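Local coordinates for protein catalase (Corynebacterium glutamicum, PDB 4B7H) that breaks down hydrogen peroxide to water and oxygen at a haem, binds NADPH, and is inhibited by nitric oxide, at residues Ser1-Ala5 against Leu312-Pro316; Phe77-Ile82 against Gly98-Ala104. All blocks are in the same frame, centred on the assembly; numbering follows the deposited sequence.

Contact 1. Residues Ser1-Ala5 against Leu312-Pro316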
loop_
_atom_site.group_PDB
_atom_site.type_symbol
_atom_site.label_atom_id
_atom_site.label_comp_id
_atom_site.label_asym_id
_atom_site.label_seq_id
_atom_site.Cartn_x
_atom_site.Cartn_y
_atom_site.Cartn_z
ATOM N N SER A 1 -40.346 9.625 -9.096
ATOM C CA SER A 1 -39.081 9.490 -8.385
ATOM C C SER A 1 -38.963 8.127 -7.727
ATOM O O SER A 1 -38.283 7.231 -8.237
ATOM C CB SER A 1 -38.969 10.546 -7.283
ATOM O OG SER A 1 -39.558 11.774 -7.667
ATOM N N GLU A 2 -39.669 8.012 -6.601
ATOM C CA GLU A 2 -39.528 6.957 -5.592
ATOM C C GLU A 2 -38.387 7.281 -4.610
ATOM O O GLU A 2 -37.204 7.143 -4.928
ATOM C CB GLU A 2 -39.449 5.544 -6.202
ATOM C CG GLU A 2 -40.605 5.263 -7.178
ATOM C CD GLU A 2 -40.580 3.871 -7.795
ATOM O OE1 GLU A 2 -39.700 3.597 -8.639
ATOM O OE2 GLU A 2 -41.466 3.057 -7.451
ATOM N N LYS A 3 -38.775 7.762 -3.429
ATOM C CA LYS A 3 -37.843 8.112 -2.363
ATOM C C LYS A 3 -37.415 6.865 -1.610
ATOM O O LYS A 3 -38.120 5.857 -1.604
ATOM C CB LYS A 3 -38.510 9.056 -1.362
ATOM C CG LYS A 3 -39.201 10.253 -1.972
ATOM C CD LYS A 3 -40.613 10.401 -1.418
ATOM C CE LYS A 3 -41.659 10.003 -2.449
ATOM N NZ LYS A 3 -41.481 8.606 -2.931
ATOM N N SER A 4 -36.264 6.945 -0.957
ATOM C CA SER A 4 -35.807 5.864 -0.097
ATOM C C SER A 4 -35.232 6.458 1.168
ATOM O O SER A 4 -34.600 7.518 1.123
ATOM C CB SER A 4 -34.719 5.048 -0.787
ATOM O OG SER A 4 -34.184 4.100 0.118
ATOM N N ALA A 5 -35.414 5.772 2.293
ATOM C CA ALA A 5 -34.775 6.189 3.538
ATOM C C ALA A 5 -33.255 6.148 3.409
ATOM O O ALA A 5 -32.538 6.769 4.197
ATOM C CB ALA A 5 -35.231 5.319 4.697
ATOM N N LEU A 312 -35.709 -3.672 -0.787
ATOM C CA LEU A 312 -34.608 -3.050 -1.516
ATOM C C LEU A 312 -35.215 -2.112 -2.550
ATOM O O LEU A 312 -35.859 -2.568 -3.508
ATOM C CB LEU A 312 -33.726 -4.100 -2.197
ATOM C CG LEU A 312 -33.174 -5.192 -1.276
ATOM C CD1 LEU A 312 -32.284 -6.163 -2.053
ATOM C CD2 LEU A 312 -32.418 -4.580 -0.102
ATOM N N ASN A 313 -35.026 -0.809 -2.352
ATOM C CA ASN A 313 -35.672 0.174 -3.223
ATOM C C ASN A 313 -34.751 1.243 -3.814
ATOM O O ASN A 313 -35.228 2.236 -4.357
ATOM C CB ASN A 313 -36.870 0.831 -2.514
ATOM C CG ASN A 313 -36.464 1.629 -1.279
ATOM O OD1 ASN A 313 -35.273 1.789 -0.980
ATOM N ND2 ASN A 313 -37.459 2.141 -0.557
ATOM N N ARG A 314 -33.440 1.040 -3.728
ATOM C CA ARG A 314 -32.506 2.021 -4.259
ATOM C C ARG A 314 -31.265 1.338 -4.807
ATOM O O ARG A 314 -30.575 0.614 -4.084
ATOM C CB ARG A 314 -32.129 3.025 -3.162
ATOM C CG ARG A 314 -30.959 3.964 -3.522
ATOM C CD ARG A 314 -31.326 4.984 -4.614
ATOM N NE ARG A 314 -32.406 5.852 -4.158
ATOM C CZ ARG A 314 -33.630 5.879 -4.674
ATOM N NH1 ARG A 314 -33.937 5.115 -5.717
ATOM N NH2 ARG A 314 -34.547 6.690 -4.158
ATOM N N ASN A 315 -30.981 1.565 -6.085
ATOM C CA ASN A 315 -29.737 1.103 -6.681
ATOM C C ASN A 315 -28.596 2.006 -6.220
ATOM O O ASN A 315 -28.820 3.181 -5.901
ATOM C CB ASN A 315 -29.825 1.141 -8.210
ATOM C CG ASN A 315 -30.533 -0.071 -8.796
ATOM O OD1 ASN A 315 -31.282 0.037 -9.775
ATOM N ND2 ASN A 315 -30.288 -1.232 -8.211
ATOM N N PRO A 316 -27.363 1.474 -6.183
ATOM C CA PRO A 316 -26.247 2.381 -5.883
ATOM C C PRO A 316 -26.126 3.505 -6.925
ATOM O O PRO A 316 -26.543 3.330 -8.076
ATOM C CB PRO A 316 -25.018 1.465 -5.969
ATOM C CG PRO A 316 -25.441 0.318 -6.828
ATOM C CD PRO A 316 -26.909 0.125 -6.563
#

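Contact 2. Residues Phe77-Ile82 against Gly98-Ala104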
loop_
_atom_site.group_PDB
_atom_site.type_symbol
_atom_site.label_atom_id
_atom_site.label_comp_id
_atom_site.label_asym_id
_atom_site.label_seq_id
_atom_site.Cartn_x
_atom_site.Cartn_y
_atom_site.Cartn_z
ATOM N N PHE A 77 -29.663 -0.689 -1.815
ATOM C CA PHE A 77 -29.971 -0.026 -0.563
ATOM C C PHE A 77 -31.471 -0.068 -0.364
ATOM O O PHE A 77 -32.224 -0.313 -1.305
ATOM C CB PHE A 77 -29.436 1.415 -0.577
ATOM C CG PHE A 77 -27.942 1.486 -0.657
ATOM C CD1 PHE A 77 -27.295 1.359 -1.879
ATOM C CD2 PHE A 77 -27.180 1.651 0.493
ATOM C CE1 PHE A 77 -25.903 1.408 -1.953
ATOM C CE2 PHE A 77 -25.796 1.695 0.433
ATOM C CZ PHE A 77 -25.153 1.576 -0.799
ATOM N N GLY A 78 -31.909 0.162 0.865
ATOM C CA GLY A 78 -33.318 0.017 1.169
ATOM C C GLY A 78 -33.662 0.341 2.604
ATOM O O GLY A 78 -33.043 1.210 3.219
ATOM N N GLU A 79 -34.668 -0.357 3.129
ATOM C CA GLU A 79 -35.285 0.002 4.408
ATOM C C GLU A 79 -35.682 -1.239 5.184
ATOM O O GLU A 79 -36.257 -2.183 4.614
ATOM C CB GLU A 79 -36.545 0.854 4.169
ATOM C CG GLU A 79 -36.309 2.083 3.306
ATOM C CD GLU A 79 -37.582 2.779 2.868
ATOM O OE1 GLU A 79 -38.687 2.392 3.315
ATOM O OE2 GLU A 79 -37.479 3.731 2.065
ATOM N N LEU A 80 -35.397 -1.224 6.485
ATOM C CA LEU A 80 -35.905 -2.225 7.418
ATOM C C LEU A 80 -37.106 -1.643 8.158
ATOM O O LEU A 80 -37.012 -0.556 8.730
ATOM C CB LEU A 80 -34.819 -2.594 8.435
ATOM C CG LEU A 80 -35.242 -3.467 9.622
ATOM C CD1 LEU A 80 -35.614 -4.864 9.149
ATOM C CD2 LEU A 80 -34.137 -3.513 10.670
ATOM N N HIS A 81 -38.225 -2.366 8.151
ATOM C CA HIS A 81 -39.437 -1.936 8.851
ATOM C C HIS A 81 -39.826 -2.940 9.941
ATOM O O HIS A 81 -40.089 -4.107 9.649
ATOM C CB HIS A 81 -40.600 -1.803 7.864
ATOM C CG HIS A 81 -40.428 -0.702 6.867
ATOM N ND1 HIS A 81 -41.161 0.465 6.916
ATOM C CD2 HIS A 81 -39.610 -0.588 5.794
ATOM C CE1 HIS A 81 -40.800 1.251 5.917
ATOM N NE2 HIS A 81 -39.856 0.637 5.225
ATOM N N ILE A 82 -39.881 -2.493 11.192
ATOM C CA ILE A 82 -40.323 -3.362 12.282
ATOM C C ILE A 82 -41.850 -3.365 12.379
ATOM O O ILE A 82 -42.480 -2.304 12.378
ATOM C CB ILE A 82 -39.700 -2.927 13.622
ATOM C CG1 ILE A 82 -38.176 -2.849 13.494
ATOM C CG2 ILE A 82 -40.111 -3.864 14.742
ATOM C CD1 ILE A 82 -37.522 -4.129 12.968
ATOM N N GLY A 98 -42.062 -0.250 15.499
ATOM C CA GLY A 98 -42.256 0.829 14.549
ATOM C C GLY A 98 -41.017 1.398 13.878
ATOM O O GLY A 98 -41.148 2.237 12.988
ATOM N N LYS A 99 -39.823 0.963 14.285
ATOM C CA LYS A 99 -38.584 1.546 13.758
ATOM C C LYS A 99 -38.424 1.303 12.259
ATOM O O LYS A 99 -38.708 0.210 11.765
ATOM C CB LYS A 99 -37.362 1.001 14.511
ATOM C CG LYS A 99 -37.217 1.502 15.946
ATOM C CD LYS A 99 -36.536 2.863 16.021
ATOM C CE LYS A 99 -36.380 3.317 17.470
ATOM N NZ LYS A 99 -35.466 4.492 17.607
ATOM N N VAL A 100 -37.979 2.332 11.545
ATOM C CA VAL A 100 -37.636 2.220 10.131
ATOM C C VAL A 100 -36.172 2.617 9.996
ATOM O O VAL A 100 -35.779 3.711 10.414
ATOM C CB VAL A 100 -38.516 3.131 9.248
ATOM C CG1 VAL A 100 -38.118 3.005 7.780
ATOM C CG2 VAL A 100 -39.976 2.771 9.431
ATOM N N THR A 101 -35.362 1.730 9.423
ATOM C CA THR A 101 -33.912 1.932 9.387
ATOM C C THR A 101 -33.369 1.771 7.967
ATOM O O THR A 101 -33.703 0.801 7.293
ATOM C CB THR A 101 -33.215 0.915 10.310
ATOM O OG1 THR A 101 -33.783 0.997 11.627
ATOM C CG2 THR A 101 -31.702 1.164 10.385
ATOM N N PRO A 102 -32.526 2.720 7.507
ATOM C CA PRO A 102 -31.916 2.530 6.182
ATOM C C PRO A 102 -30.974 1.322 6.171
ATOM O O PRO A 102 -30.357 1.004 7.198
ATOM C CB PRO A 102 -31.104 3.818 5.969
ATOM C CG PRO A 102 -31.606 4.794 6.996
ATOM C CD PRO A 102 -32.056 3.955 8.156
ATOM N N LEU A 103 -30.845 0.675 5.016
ATOM C CA LEU A 103 -29.958 -0.466 4.899
ATOM C C LEU A 103 -29.171 -0.474 3.596
ATOM O O LEU A 103 -29.557 0.158 2.604
ATOM C CB LEU A 103 -30.739 -1.782 5.053
ATOM C CG LEU A 103 -31.620 -2.236 3.884
ATOM C CD1 LEU A 103 -30.847 -2.977 2.788
ATOM C CD2 LEU A 103 -32.738 -3.115 4.408
ATOM N N ALA A 104 -28.066 -1.213 3.622
ATOM C CA ALA A 104 -27.341 -1.617 2.426
ATOM C C ALA A 104 -27.323 -3.138 2.401
ATOM O O ALA A 104 -27.421 -3.782 3.450
ATOM C CB ALA A 104 -25.919 -1.092 2.457
HETATM O O HOH W 1 -43.562 -2.872 15.509
#

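Contact 1. Residues Ser1-Ala5 against Leu312-Pro316
A classic beta bulge at the end of strand 305-314, where N313 and R314 both face F77 of the next strand, receives the N-terminal residues just ahead of helix 7-11. Because of the bulge both side chains turn toward S1-A5. N313 meets S4: the S4 hydroxyl OG donates to N313 OD1 at 2.8 Å, approaching with a C=O...OG angle of 125° and tilted from the carbonyl plane of the amide. A chi1 of 173°, with OG anti to the S4 backbone N, swings the hydroxyl toward N313; there it also accepts from the A6 backbone N, so it caps the turn into the helix while holding the strand. E79 OE2 takes the N313 ND2 group and thereby fixes which way the amide is turned. R314 reaches farther out. Its CB lies 4.1 Å from S4 CB; beyond it the chain bends at chi2 and chi3 and presents the guanidinium edge to the E2 carbonyl, while NE forms a salt bridge with D7. R314 gives that carbonyl one hydrogen bond, although E2 is exposed and poorly ordered: NH2 of R314 lies 2.8 Å from E2 O, the N-H...O angle is 164°, and the oxygen sits in the guanidinium plane.

Contact 2. Residues Phe77-Ile82 against Gly98-Ala104
F77-I82 and V100-A104 run antiparallel with a twist, their short axes at 145°, and main-chain hydrogen bonds join G78 with L103 and L80 with T101 in both directions. The L80-T101 donors lie in the carbonyl planes, the G78-L103 donors above them. A fifth bond, from I82 N to K99 O at 3.0 Å, extends the ladder to K99, just before strand 100-108 begins. Beyond it a water accepts from G98 N and bonds weakly to I82 O. Between the bonded pairs, CA-H...O contacts fill in, among them V100 CA to L80 O at 3.2 Å.

Apolar contacts differ on the two faces. On the face of F77, E79 and H81, A104 CB packs 3.4 Å from F77 CE2, and V100 CG1 lies over one face of the H81 imidazole, offset toward its rim, in a CH-pi contact 3.9 Å from the ring centroid. On the face of L80 and T101, L103 has CG between its backbone N and carbonyl carbon (chi1 74°), which lays the side chain across the strand: CG is 3.5 Å from G78 C and CD2 is 3.6 Å from E79 C.

The polar side-chain bond runs along one strand. H81 NE2, with the acceptor close to the ring plane, donates to the anti lone pair of E79 OE1 at 2.8 Å, which fixes the rotation of the imidazole; Y309 stacks on the ring as well. K99 NZ forms a salt bridge with D93, outside the two segments.

With the A104 side chain about 10 Å from a bound haem, this is a twisted antiparallel ladder of the catalase beta-barrel.

In the fold
Both contacts involve the same antiparallel sheet, in which strand 73-82 lies between strands 305-314 and 100-108. Contact 2 is a mostly buried strand pairing, held by main-chain bonds and apolar side chains; contact 1 is partly buried, lies toward the surface, and joins an irregular N-terminal segment through two polar side-chain bonds. In sequence, contact 2 is nested inside the long loop that contact 1 closes, and their centres are about 11 Å apart. They meet directly where R314 O bonds to F77 N. E79 also links them: one carboxylate oxygen serves H81 within contact 2, while the other receives the A5 backbone N of contact 1.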